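Local atomic coordinates of tRNA (uracil(54)-C(5))-methyltransferase (Pyrococcus abyssi, PDB entry 2JJQ), a protein that methylates C5 of uridine 54 in tRNA to give 5-methyluridine, using S-adenosyl-L-methionine as methyl donor. Residues D296-V301 against A344-V349; F313-F318 against V337-E342; V359-A364 against I382-C387; N280-V285 against G302-Y307. One frame throughout, in Å; residues are numbered along the deposited sequence.

Contact 1 of 4, residues D296-V301 against A344-V349; sequences DMYSGV and ASDREV. With SAH (S-adenosyl-L-homocysteine), chain B.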
# COMPACT_ATOMS: atom_id res chain seq x y z
N ASP A 296 15.64 -2.74 -12.85
CA ASP A 296 14.55 -2.51 -11.90
C ASP A 296 13.38 -1.99 -12.77
O ASP A 296 13.20 -0.75 -12.94
CB ASP A 296 14.98 -1.50 -10.81
CG ASP A 296 13.90 -1.28 -9.71
OD1 ASP A 296 12.95 -2.11 -9.65
OD2 ASP A 296 14.06 -0.30 -8.90
N MET A 297 12.57 -2.92 -13.28
CA MET A 297 11.45 -2.60 -14.17
C MET A 297 10.20 -2.28 -13.33
O MET A 297 9.91 -3.00 -12.37
CB MET A 297 11.23 -3.74 -15.19
CG MET A 297 10.12 -3.40 -16.25
SD MET A 297 10.44 -1.81 -17.04
CE MET A 297 8.82 -1.37 -17.67
N TYR A 298 9.45 -1.26 -13.74
CA TYR A 298 8.37 -0.69 -12.93
C TYR A 298 8.98 -0.21 -11.60
O TYR A 298 8.48 -0.50 -10.54
CB TYR A 298 7.28 -1.71 -12.65
CG TYR A 298 6.77 -2.48 -13.87
CD1 TYR A 298 5.82 -1.92 -14.72
CD2 TYR A 298 7.19 -3.80 -14.11
CE1 TYR A 298 5.35 -2.62 -15.82
CE2 TYR A 298 6.68 -4.51 -15.17
CZ TYR A 298 5.77 -3.91 -16.02
OH TYR A 298 5.27 -4.66 -17.06
N SER A 299 10.05 0.58 -11.70
CA SER A 299 10.87 0.95 -10.49
C SER A 299 10.14 1.85 -9.54
O SER A 299 10.53 2.01 -8.38
CB SER A 299 12.14 1.67 -10.92
OG SER A 299 11.82 2.92 -11.51
N GLY A 300 9.10 2.53 -10.02
CA GLY A 300 8.57 3.63 -9.19
C GLY A 300 9.71 4.54 -8.78
O GLY A 300 10.60 4.86 -9.58
N VAL A 301 9.67 4.95 -7.51
CA VAL A 301 10.70 5.85 -6.97
C VAL A 301 12.00 5.12 -6.65
O VAL A 301 12.92 5.72 -6.13
CB VAL A 301 10.19 6.51 -5.71
CG1 VAL A 301 8.88 7.33 -6.00
CG2 VAL A 301 9.98 5.48 -4.59
N ALA A 344 10.08 4.93 -19.36
CA ALA A 344 9.77 4.06 -20.50
C ALA A 344 8.55 3.22 -20.14
O ALA A 344 8.28 2.97 -18.96
CB ALA A 344 10.92 3.19 -20.83
N SER A 345 7.83 2.79 -21.16
CA SER A 345 6.71 1.90 -21.02
C SER A 345 7.17 0.44 -21.12
O SER A 345 8.10 0.13 -21.88
CB SER A 345 5.75 2.15 -22.20
OG SER A 345 4.72 1.18 -22.24
N ASP A 346 6.52 -0.45 -20.37
CA ASP A 346 6.76 -1.86 -20.53
C ASP A 346 6.54 -2.35 -21.99
O ASP A 346 7.07 -3.34 -22.39
CB ASP A 346 5.96 -2.70 -19.49
CG ASP A 346 4.43 -2.55 -19.59
OD1 ASP A 346 3.90 -1.77 -20.43
OD2 ASP A 346 3.72 -3.25 -18.82
N ARG A 347 5.75 -1.62 -22.77
CA ARG A 347 5.51 -2.02 -24.17
C ARG A 347 6.82 -1.93 -24.98
O ARG A 347 6.97 -2.62 -26.00
CB ARG A 347 4.44 -1.13 -24.80
CG ARG A 347 3.15 -0.98 -23.98
CD ARG A 347 2.21 0.11 -24.58
NE ARG A 347 2.45 0.20 -26.02
CZ ARG A 347 1.49 0.32 -26.93
NH1 ARG A 347 0.21 0.38 -26.56
NH2 ARG A 347 1.81 0.39 -28.23
N GLU A 348 7.77 -1.11 -24.53
CA GLU A 348 8.97 -0.80 -25.32
C GLU A 348 10.32 -1.12 -24.68
O GLU A 348 11.34 -1.19 -25.40
CB GLU A 348 8.98 0.69 -25.69
CG GLU A 348 9.30 1.64 -24.51
CD GLU A 348 8.72 3.07 -24.70
OE1 GLU A 348 8.57 3.47 -25.89
OE2 GLU A 348 8.41 3.77 -23.68
N VAL A 349 10.37 -1.29 -23.36
CA VAL A 349 11.66 -1.45 -22.65
C VAL A 349 12.43 -2.66 -23.15
O VAL A 349 11.87 -3.74 -23.33
CB VAL A 349 11.48 -1.57 -21.11
CG1 VAL A 349 10.70 -2.83 -20.77
CG2 VAL A 349 12.84 -1.60 -20.37
N SAH B . 8.72 -1.05 -7.46
CA SAH B . 7.92 0.18 -7.17
CB SAH B . 6.42 -0.12 -7.23
CG SAH B . 5.95 -0.49 -8.62
SD SAH B . 4.18 -0.13 -8.69
C SAH B . 8.24 0.63 -5.77
O SAH B . 7.87 1.72 -5.30
OXT SAH B . 8.87 -0.13 -5.05
C5' SAH B . 3.95 -0.43 -10.42
C4' SAH B . 4.65 0.67 -11.25
O4' SAH B . 4.34 0.56 -12.66
C3' SAH B . 4.25 2.09 -10.87
O3' SAH B . 5.42 2.79 -10.40
C2' SAH B . 3.66 2.69 -12.17
O2' SAH B . 3.97 4.07 -12.42
C1' SAH B . 4.31 1.87 -13.25
N9 SAH B . 3.54 1.58 -14.46
C8 SAH B . 2.21 1.37 -14.57
N7 SAH B . 1.93 1.01 -15.85
C5 SAH B . 3.09 0.96 -16.54
C6 SAH B . 3.51 0.63 -17.92
N6 SAH B . 2.54 0.30 -18.81
N1 SAH B . 4.85 0.71 -18.20
C2 SAH B . 5.78 1.05 -17.28
N3 SAH B . 5.45 1.37 -16.02
C4 SAH B . 4.16 1.32 -15.61
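Met297, the last residue of its strand, meets the loop 344-349 with the end of its side chain. CG starts anti to the backbone N, and a bend at chi2 (52°) brings the sulfur and methyl round to the loop. There SD slides past Val349, 3.9 Å from its CG1, while CE reaches 3.6 Å from Asp346 CB. The same methyl lies over the centre of the Tyr298 ring and also touches the adenine, so one methyl touches ring, ligand and loop at once. Tyr298 follows, and its OH donates a 2.7 Å hydrogen bond to Asp346 OD2, which accepts on its anti lone pair. OD2 lies at the ring edge, the ring and carboxylate planes being 83° apart. The backbone O of Tyr298 accepts from the amino N of S-adenosyl-L-homocysteine at 3.1 Å, and Gly300 CA packs against the ribose O3'. At the other end of the ligand Asp346 reads the adenine: its backbone N donates to N1 at 3.0 Å, nearly straight at 167°, and OD1 takes a weak bond from N6. OD2 also receives a weak bond from His367 N, which together with the tyrosine limits rotation of the carboxylate. Backbone and carboxylate thus address the N1/N6 edge of the base from a loop past strand 339-343, the adenine site of a class I S-adenosylmethionine-dependent methyltransferase.

Contact 2 of 4, residues F313-F318 against V337-E342; sequences FNVKGF and VDAEFE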
# COMPACT_ATOMS: atom_id res chain seq x y z
N PHE A 313 25.33 -3.26 -6.73
CA PHE A 313 24.94 -3.69 -8.06
C PHE A 313 24.97 -2.56 -9.05
O PHE A 313 24.90 -1.38 -8.66
CB PHE A 313 23.51 -4.30 -8.05
CG PHE A 313 23.43 -5.60 -7.28
CD1 PHE A 313 23.62 -6.84 -7.92
CD2 PHE A 313 23.20 -5.59 -5.91
CE1 PHE A 313 23.56 -8.04 -7.18
CE2 PHE A 313 23.14 -6.78 -5.17
CZ PHE A 313 23.31 -8.01 -5.82
N ASN A 314 25.02 -2.93 -10.32
CA ASN A 314 24.92 -2.00 -11.43
C ASN A 314 23.43 -1.92 -11.88
O ASN A 314 22.90 -2.86 -12.41
CB ASN A 314 25.81 -2.56 -12.54
CG ASN A 314 25.69 -1.80 -13.85
OD1 ASN A 314 24.74 -1.06 -14.05
ND2 ASN A 314 26.63 -2.01 -14.75
N VAL A 315 22.76 -0.80 -11.63
CA VAL A 315 21.30 -0.80 -11.72
C VAL A 315 20.80 0.21 -12.74
O VAL A 315 21.25 1.37 -12.75
CB VAL A 315 20.66 -0.39 -10.34
CG1 VAL A 315 19.15 -0.30 -10.44
CG2 VAL A 315 21.09 -1.37 -9.25
N LYS A 316 19.87 -0.24 -13.58
CA LYS A 316 19.12 0.67 -14.44
C LYS A 316 17.66 0.42 -14.09
O LYS A 316 17.26 -0.73 -13.96
CB LYS A 316 19.37 0.31 -15.88
CG LYS A 316 20.83 0.65 -16.35
CD LYS A 316 20.95 0.38 -17.84
CE LYS A 316 22.31 0.88 -18.40
NZ LYS A 316 22.54 0.11 -19.66
N GLY A 317 16.85 1.45 -13.98
CA GLY A 317 15.44 1.25 -13.70
C GLY A 317 14.60 2.06 -14.67
O GLY A 317 15.06 3.07 -15.23
N PHE A 318 13.39 1.60 -14.88
CA PHE A 318 12.45 2.28 -15.76
C PHE A 318 11.04 2.27 -15.18
O PHE A 318 10.61 1.32 -14.53
CB PHE A 318 12.34 1.54 -17.09
CG PHE A 318 13.62 1.56 -17.93
CD1 PHE A 318 13.86 2.58 -18.82
CD2 PHE A 318 14.51 0.50 -17.86
CE1 PHE A 318 15.00 2.59 -19.61
CE2 PHE A 318 15.70 0.50 -18.63
CZ PHE A 318 15.94 1.54 -19.50
N VAL A 337 24.86 7.04 -4.80
CA VAL A 337 25.07 5.80 -5.53
C VAL A 337 25.05 6.13 -7.02
O VAL A 337 24.75 7.27 -7.42
CB VAL A 337 23.98 4.71 -5.19
CG1 VAL A 337 24.10 4.22 -3.75
CG2 VAL A 337 22.58 5.28 -5.46
N ASP A 338 25.42 5.15 -7.83
CA ASP A 338 25.48 5.37 -9.27
C ASP A 338 24.51 4.40 -9.90
O ASP A 338 24.85 3.24 -10.11
CB ASP A 338 26.91 5.10 -9.78
CG ASP A 338 27.09 5.45 -11.25
OD1 ASP A 338 26.10 5.58 -11.97
OD2 ASP A 338 28.24 5.60 -11.73
N ALA A 339 23.30 4.86 -10.17
CA ALA A 339 22.26 4.03 -10.81
C ALA A 339 21.58 5.00 -11.77
O ALA A 339 21.64 6.23 -11.56
CB ALA A 339 21.26 3.51 -9.79
N GLU A 340 20.95 4.47 -12.82
CA GLU A 340 20.30 5.34 -13.80
C GLU A 340 18.81 4.92 -13.88
O GLU A 340 18.51 3.72 -13.88
CB GLU A 340 21.02 5.18 -15.14
CG GLU A 340 20.27 5.45 -16.40
CD GLU A 340 21.17 5.25 -17.67
OE1 GLU A 340 22.44 5.37 -17.56
OE2 GLU A 340 20.61 4.96 -18.78
N PHE A 341 17.93 5.92 -13.89
CA PHE A 341 16.47 5.74 -14.06
C PHE A 341 15.96 6.53 -15.26
O PHE A 341 16.38 7.67 -15.48
CB PHE A 341 15.70 6.11 -12.79
CG PHE A 341 16.01 5.20 -11.62
CD1 PHE A 341 15.20 4.07 -11.35
CD2 PHE A 341 17.12 5.44 -10.84
CE1 PHE A 341 15.50 3.22 -10.28
CE2 PHE A 341 17.45 4.58 -9.72
CZ PHE A 341 16.63 3.48 -9.47
N GLU A 342 15.07 5.93 -16.01
CA GLU A 342 14.55 6.53 -17.23
C GLU A 342 13.05 6.21 -17.38
O GLU A 342 12.54 5.18 -16.90
CB GLU A 342 15.33 5.98 -18.45
CG GLU A 342 16.87 6.18 -18.34
CD GLU A 342 17.31 7.65 -18.52
OE1 GLU A 342 16.44 8.54 -18.71
OE2 GLU A 342 18.54 7.92 -18.47
O HOH W 1 23.70 0.91 -9.64
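Glu340 O is gripped twice from the neighbouring strand: Gly317 N donates a hydrogen bond to it at 2.8 Å, and Lys316 CA makes a CA-H...O contact with it at 3.2 Å. Gly317 bonds through its other backbone group as well, its O accepting from Glu342 N at 3.0 Å and lying close to Phe341 CA. Gly317 thus bridges to Glu340 and Glu342, the residues either side of its partner Phe341, the pattern of parallel strands. Before it, Glu340 N donates to Val315 O at 3.1 Å. At the start of the pair a water takes over, accepting from Val315 N and donating to Phe313 O and to Asp338 O, the last at 2.6 Å. Strands 314-318 and 339-342 run 13° from parallel and are joined through helix 322-335, a beta-alpha-beta crossover of the Rossmann-like methyltransferase domain, with 339-343 as the outermost strand on this side of the sheet. On the face toward that helix, Phe341 lays its CD1 3.7 Å from Gly317 CA, with no side chain on the glycine to hold the ring off. Ile325, Ala328 and Val332 of the crossover helix also pack on this ring. The other face carries Lys316, Glu340, Phe318 and Glu342. Phe318 runs obliquely across Glu342, its CE1 3.6 Å from Glu342 CB. With CG anti to the carbonyl carbon and the chain bent at chi2 (-72°), Glu342 carries its carboxylate away from the phenylalanine, and OE1 forms a salt bridge with Arg329.

Contact 3 of 4, residues V359-A364 against I382-C387; sequences VDPPRA and IVYVSC. With SAH (S-adenosyl-L-homocysteine), chain B.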
# COMPACT_ATOMS: atom_id res chain seq x y z
N VAL A 359 10.74 -7.30 -11.83
CA VAL A 359 9.49 -6.67 -12.29
C VAL A 359 8.51 -6.53 -11.15
O VAL A 359 8.31 -7.47 -10.41
CB VAL A 359 8.84 -7.46 -13.46
CG1 VAL A 359 9.74 -7.38 -14.72
CG2 VAL A 359 8.53 -8.88 -13.09
N ASP A 360 7.89 -5.35 -11.03
CA ASP A 360 6.90 -5.09 -9.98
C ASP A 360 5.73 -4.42 -10.68
O ASP A 360 5.53 -3.25 -10.51
CB ASP A 360 7.50 -4.12 -8.92
CG ASP A 360 6.66 -4.05 -7.64
OD1 ASP A 360 5.58 -4.67 -7.62
OD2 ASP A 360 7.10 -3.32 -6.69
N PRO A 361 5.01 -5.17 -11.52
CA PRO A 361 4.06 -4.54 -12.42
C PRO A 361 2.84 -3.96 -11.74
O PRO A 361 2.61 -4.25 -10.56
CB PRO A 361 3.61 -5.71 -13.32
CG PRO A 361 3.83 -6.96 -12.53
CD PRO A 361 5.10 -6.62 -11.71
N PRO A 362 2.09 -3.11 -12.47
CA PRO A 362 0.80 -2.60 -12.01
C PRO A 362 -0.21 -3.76 -12.00
O PRO A 362 0.13 -4.90 -12.31
CB PRO A 362 0.42 -1.58 -13.08
CG PRO A 362 1.05 -2.04 -14.29
CD PRO A 362 2.41 -2.61 -13.83
N ARG A 363 -1.46 -3.45 -11.65
CA ARG A 363 -2.52 -4.45 -11.61
C ARG A 363 -2.71 -5.27 -12.91
O ARG A 363 -3.09 -6.43 -12.86
CB ARG A 363 -3.85 -3.76 -11.21
CG ARG A 363 -3.98 -3.53 -9.69
CD ARG A 363 -5.27 -2.78 -9.34
NE ARG A 363 -5.77 -3.11 -8.01
CZ ARG A 363 -5.72 -2.29 -6.95
NH1 ARG A 363 -5.17 -1.08 -7.06
NH2 ARG A 363 -6.21 -2.67 -5.78
N ALA A 364 -2.48 -4.66 -14.05
CA ALA A 364 -2.62 -5.32 -15.36
C ALA A 364 -1.61 -6.46 -15.56
O ALA A 364 -1.77 -7.29 -16.48
CB ALA A 364 -2.47 -4.30 -16.49
N ILE A 382 14.76 -13.80 -13.17
CA ILE A 382 13.72 -12.79 -13.04
C ILE A 382 13.24 -12.76 -11.60
O ILE A 382 12.92 -13.82 -11.03
CB ILE A 382 12.50 -13.03 -14.01
CG1 ILE A 382 12.97 -12.90 -15.45
CG2 ILE A 382 11.41 -12.03 -13.67
CD1 ILE A 382 11.91 -13.43 -16.50
N VAL A 383 13.14 -11.57 -11.00
CA VAL A 383 12.50 -11.47 -9.67
C VAL A 383 11.17 -10.74 -9.84
O VAL A 383 11.15 -9.62 -10.28
CB VAL A 383 13.42 -10.69 -8.61
CG1 VAL A 383 12.66 -10.53 -7.28
CG2 VAL A 383 14.75 -11.40 -8.40
N TYR A 384 10.06 -11.40 -9.52
CA TYR A 384 8.75 -10.87 -9.79
C TYR A 384 8.13 -10.55 -8.42
O TYR A 384 8.01 -11.44 -7.58
CB TYR A 384 7.93 -11.91 -10.56
CG TYR A 384 6.59 -11.46 -11.16
CD1 TYR A 384 6.17 -11.93 -12.42
CD2 TYR A 384 5.77 -10.54 -10.50
CE1 TYR A 384 4.91 -11.56 -12.99
CE2 TYR A 384 4.50 -10.18 -11.05
CZ TYR A 384 4.11 -10.67 -12.31
OH TYR A 384 2.88 -10.29 -12.82
N VAL A 385 7.80 -9.28 -8.19
CA VAL A 385 7.15 -8.85 -6.96
C VAL A 385 5.72 -8.47 -7.30
O VAL A 385 5.49 -7.78 -8.29
CB VAL A 385 7.90 -7.60 -6.42
CG1 VAL A 385 7.24 -7.01 -5.20
CG2 VAL A 385 9.36 -7.97 -6.14
N SER A 386 4.76 -8.94 -6.50
CA SER A 386 3.35 -8.79 -6.85
C SER A 386 2.49 -8.83 -5.61
O SER A 386 2.68 -9.71 -4.77
CB SER A 386 2.89 -9.96 -7.75
OG SER A 386 1.52 -9.86 -8.14
N CYS A 387 1.52 -7.93 -5.49
CA CYS A 387 0.47 -8.16 -4.46
C CYS A 387 -0.84 -8.69 -5.11
O CYS A 387 -1.89 -8.70 -4.49
CB CYS A 387 0.19 -6.88 -3.62
SG CYS A 387 -0.58 -5.64 -4.58
N SAH B . 8.72 -1.05 -7.46
CA SAH B . 7.92 0.18 -7.17
CB SAH B . 6.42 -0.12 -7.23
CG SAH B . 5.95 -0.49 -8.62
SD SAH B . 4.18 -0.13 -8.69
C SAH B . 8.24 0.63 -5.77
O SAH B . 7.87 1.72 -5.30
OXT SAH B . 8.87 -0.13 -5.05
C5' SAH B . 3.95 -0.43 -10.42
C4' SAH B . 4.65 0.67 -11.25
O4' SAH B . 4.34 0.56 -12.66
C3' SAH B . 4.25 2.09 -10.87
O3' SAH B . 5.42 2.79 -10.40
C2' SAH B . 3.66 2.69 -12.17
O2' SAH B . 3.97 4.07 -12.42
C1' SAH B . 4.31 1.87 -13.25
N9 SAH B . 3.54 1.58 -14.46
C8 SAH B . 2.21 1.37 -14.57
N7 SAH B . 1.93 1.01 -15.85
C5 SAH B . 3.09 0.96 -16.54
C6 SAH B . 3.51 0.63 -17.92
N6 SAH B . 2.54 0.30 -18.81
N1 SAH B . 4.85 0.71 -18.20
C2 SAH B . 5.78 1.05 -17.28
N3 SAH B . 5.45 1.37 -16.02
C4 SAH B . 4.16 1.32 -15.61
O HOH W 2 3.20 -6.44 -9.07
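Val359 sets its CG2 methyl over one face of the Tyr384 ring, 4.1 Å from the centroid and displaced toward the rim, in a CH-pi contact. The methyl also reaches Ile382 CG2, on the same face of the sheet. Tyr384 sends CG anti to its own backbone N (chi1 -170°), which swings the ring out to Pro361, whose CG is 3.6 Å from Tyr384 CE2. The phenol end is fixed by a hydrogen bond to Asp395 and the ring by an edge-to-face partner, Phe392. Beneath these side chains the backbones pair in parallel: Val359 N donates to Val383 O at 2.8 Å, and Val385 N returns a bond to Val359 O at 2.9 Å. The pairing then gives way to the Asp-Pro-Pro-Arg sequence of motif IV in this methyltransferase family. A water donates to Pro361 O and Val385 O where the chains part, though other acceptors compete for its protons. Asp360 OD2 accepts a 2.9 Å hydrogen bond from the amino N of S-adenosyl-L-homocysteine, whereas OD1 lies 3.2 Å from Val385 O with no bond between them. A carbonyl oxygen beside OD1 probably adds to the negative potential at the carboxylate, which suits the amino group it accepts from, beside the strand that leads into the predicted nucleophile, Cys387.

Contact 4 of 4, residues N280-V285 against G302-Y307; sequences NLVRKV and GTFGIY. With SAH (S-adenosyl-L-homocysteine), chain B.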
# COMPACT_ATOMS: atom_id res chain seq x y z
N ASN A 280 12.15 -5.80 5.09
CA ASN A 280 12.32 -7.23 4.69
C ASN A 280 12.22 -7.40 3.16
O ASN A 280 12.91 -8.22 2.58
CB ASN A 280 11.26 -8.08 5.36
CG ASN A 280 11.51 -8.25 6.83
OD1 ASN A 280 12.66 -8.07 7.31
ND2 ASN A 280 10.48 -8.62 7.56
N LEU A 281 11.35 -6.60 2.54
CA LEU A 281 11.11 -6.72 1.08
C LEU A 281 12.36 -6.34 0.29
O LEU A 281 12.79 -7.08 -0.60
CB LEU A 281 9.90 -5.81 0.73
CG LEU A 281 9.51 -5.74 -0.74
CD1 LEU A 281 9.16 -7.15 -1.18
CD2 LEU A 281 8.34 -4.76 -0.84
N VAL A 282 13.00 -5.21 0.62
CA VAL A 282 14.22 -4.82 -0.13
C VAL A 282 15.36 -5.79 0.17
O VAL A 282 16.14 -6.08 -0.70
CB VAL A 282 14.67 -3.35 0.09
CG1 VAL A 282 13.57 -2.42 -0.39
CG2 VAL A 282 14.97 -3.03 1.58
N ARG A 283 15.45 -6.28 1.41
CA ARG A 283 16.51 -7.26 1.74
C ARG A 283 16.27 -8.52 0.92
O ARG A 283 17.22 -9.09 0.37
CB ARG A 283 16.46 -7.59 3.22
CG ARG A 283 16.96 -6.44 4.08
CD ARG A 283 16.87 -6.92 5.55
NE ARG A 283 17.31 -5.87 6.47
CZ ARG A 283 17.26 -6.03 7.79
NH1 ARG A 283 16.78 -7.19 8.30
NH2 ARG A 283 17.68 -5.05 8.59
N LYS A 284 14.99 -8.93 0.83
CA LYS A 284 14.68 -10.20 0.14
C LYS A 284 15.02 -10.09 -1.32
O LYS A 284 15.60 -11.01 -1.86
CB LYS A 284 13.20 -10.61 0.27
CG LYS A 284 12.90 -12.02 -0.35
CD LYS A 284 13.47 -13.08 0.70
CE LYS A 284 13.43 -14.49 0.29
NZ LYS A 284 14.20 -15.25 1.36
N VAL A 285 14.60 -8.99 -1.96
CA VAL A 285 14.98 -8.76 -3.35
C VAL A 285 16.48 -8.78 -3.54
O VAL A 285 16.97 -9.45 -4.48
CB VAL A 285 14.35 -7.48 -3.92
CG1 VAL A 285 14.91 -7.16 -5.35
CG2 VAL A 285 12.76 -7.64 -3.92
N GLY A 302 12.09 3.83 -6.98
CA GLY A 302 13.42 3.16 -7.02
C GLY A 302 13.72 2.37 -5.74
O GLY A 302 14.89 2.07 -5.42
N THR A 303 12.67 2.01 -5.04
CA THR A 303 12.79 1.26 -3.79
C THR A 303 13.81 0.13 -3.93
O THR A 303 14.78 0.06 -3.16
CB THR A 303 11.47 0.70 -3.34
OG1 THR A 303 10.42 1.68 -3.46
CG2 THR A 303 11.61 0.34 -1.84
N PHE A 304 13.61 -0.73 -4.91
CA PHE A 304 14.56 -1.85 -5.09
C PHE A 304 15.87 -1.39 -5.67
O PHE A 304 16.92 -1.73 -5.19
CB PHE A 304 13.94 -2.94 -5.98
CG PHE A 304 12.63 -3.45 -5.45
CD1 PHE A 304 12.54 -3.86 -4.13
CD2 PHE A 304 11.52 -3.57 -6.26
CE1 PHE A 304 11.36 -4.30 -3.61
CE2 PHE A 304 10.31 -4.03 -5.74
CZ PHE A 304 10.21 -4.37 -4.43
N GLY A 305 15.79 -0.63 -6.77
CA GLY A 305 16.98 -0.25 -7.54
C GLY A 305 17.98 0.54 -6.72
O GLY A 305 19.19 0.28 -6.80
N ILE A 306 17.49 1.42 -5.84
CA ILE A 306 18.40 2.26 -5.09
C ILE A 306 19.08 1.41 -4.02
O ILE A 306 20.27 1.58 -3.76
CB ILE A 306 17.69 3.43 -4.50
CG1 ILE A 306 17.23 4.37 -5.66
CG2 ILE A 306 18.62 4.23 -3.54
CD1 ILE A 306 16.16 5.31 -5.22
N TYR A 307 18.30 0.54 -3.39
CA TYR A 307 18.81 -0.33 -2.31
C TYR A 307 19.90 -1.22 -2.93
O TYR A 307 20.99 -1.43 -2.38
CB TYR A 307 17.72 -1.18 -1.72
CG TYR A 307 18.15 -1.92 -0.49
CD1 TYR A 307 17.99 -1.33 0.79
CD2 TYR A 307 18.72 -3.21 -0.58
CE1 TYR A 307 18.38 -2.02 1.96
CE2 TYR A 307 19.12 -3.87 0.58
CZ TYR A 307 18.97 -3.28 1.82
OH TYR A 307 19.39 -3.97 2.97
N SAH B . 8.72 -1.05 -7.46
CA SAH B . 7.92 0.18 -7.17
CB SAH B . 6.42 -0.12 -7.23
CG SAH B . 5.95 -0.49 -8.62
SD SAH B . 4.18 -0.13 -8.69
C SAH B . 8.24 0.63 -5.77
O SAH B . 7.87 1.72 -5.30
OXT SAH B . 8.87 -0.13 -5.05
C5' SAH B . 3.95 -0.43 -10.42
C4' SAH B . 4.65 0.67 -11.25
O4' SAH B . 4.34 0.56 -12.66
C3' SAH B . 4.25 2.09 -10.87
O3' SAH B . 5.42 2.79 -10.40
C2' SAH B . 3.66 2.69 -12.17
O2' SAH B . 3.97 4.07 -12.42
C1' SAH B . 4.31 1.87 -13.25
N9 SAH B . 3.54 1.58 -14.46
C8 SAH B . 2.21 1.37 -14.57
N7 SAH B . 1.93 1.01 -15.85
C5 SAH B . 3.09 0.96 -16.54
C6 SAH B . 3.51 0.63 -17.92
N6 SAH B . 2.54 0.30 -18.81
N1 SAH B . 4.85 0.71 -18.20
C2 SAH B . 5.78 1.05 -17.28
N3 SAH B . 5.45 1.37 -16.02
C4 SAH B . 4.16 1.32 -15.61
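The axes of helix 280-285 and helix 303-307 cross at a signed angle of -62°, their backbones nearest at Val282 and Phe304. The second helix follows the glycine-rich turn of a Rossmann-like nucleotide-binding fold, with Gly302 at its N-cap position and the S-adenosyl-L-homocysteine carboxylate beside its first turn. Val282 is the wedge between the helices. Its CG2, held between the backbone N and the carbonyl carbon (chi1 of the residue -62°), sits over one face of the Tyr307 ring, 3.7 Å from the centroid, in a CH-pi contact. CG1, on the other branch, turns to Thr303 and lies 3.7 Å from its CG2. One turn on, Val285 repeats the theme on Phe304: its CG2 covers a face of the ring at 4.1 Å from the centroid. Leu281 closes in from another direction, bringing CG to the edge of the Phe304 ring, 3.7 Å from CE1 and in its plane. Phe304 is therefore held against rotation by aliphatic groups from two directions, while its opposite face turns to the ligand carboxylate. On the more exposed side, the extended Arg283 passes Tyr307 with its CG 3.6 Å from the tyrosine OH. Both polar ends converge on Asp259, through a salt bridge from the arginine and a hydrogen bond from the tyrosine. At the ligand end Thr303 donates from OG1 to OXT of S-adenosyl-L-homocysteine at 2.9 Å.

Overall arrangement
From the N terminus, contact 4 opens first, in helix 275-288, and closes at helix 303-310 after strand 293-297 has intervened. Contact 1 opens on that strand before contact 4 has closed, so the two cross along the chain; Asp296 OD2 reaches Gly305 N where they meet. Contact 2 is nested inside the loop that contact 1 closes, joining strands 314-319 and 339-343 next to strand 293-297. Contact 3 comes in series after all of these and pairs strands 356-359 and 381-386, across strand 293-297 from contact 2. Contacts 1, 3 and 4 converge on S-adenosyl-L-homocysteine, whereas contact 2 does not touch the ligand but touches contacts 1 and 4.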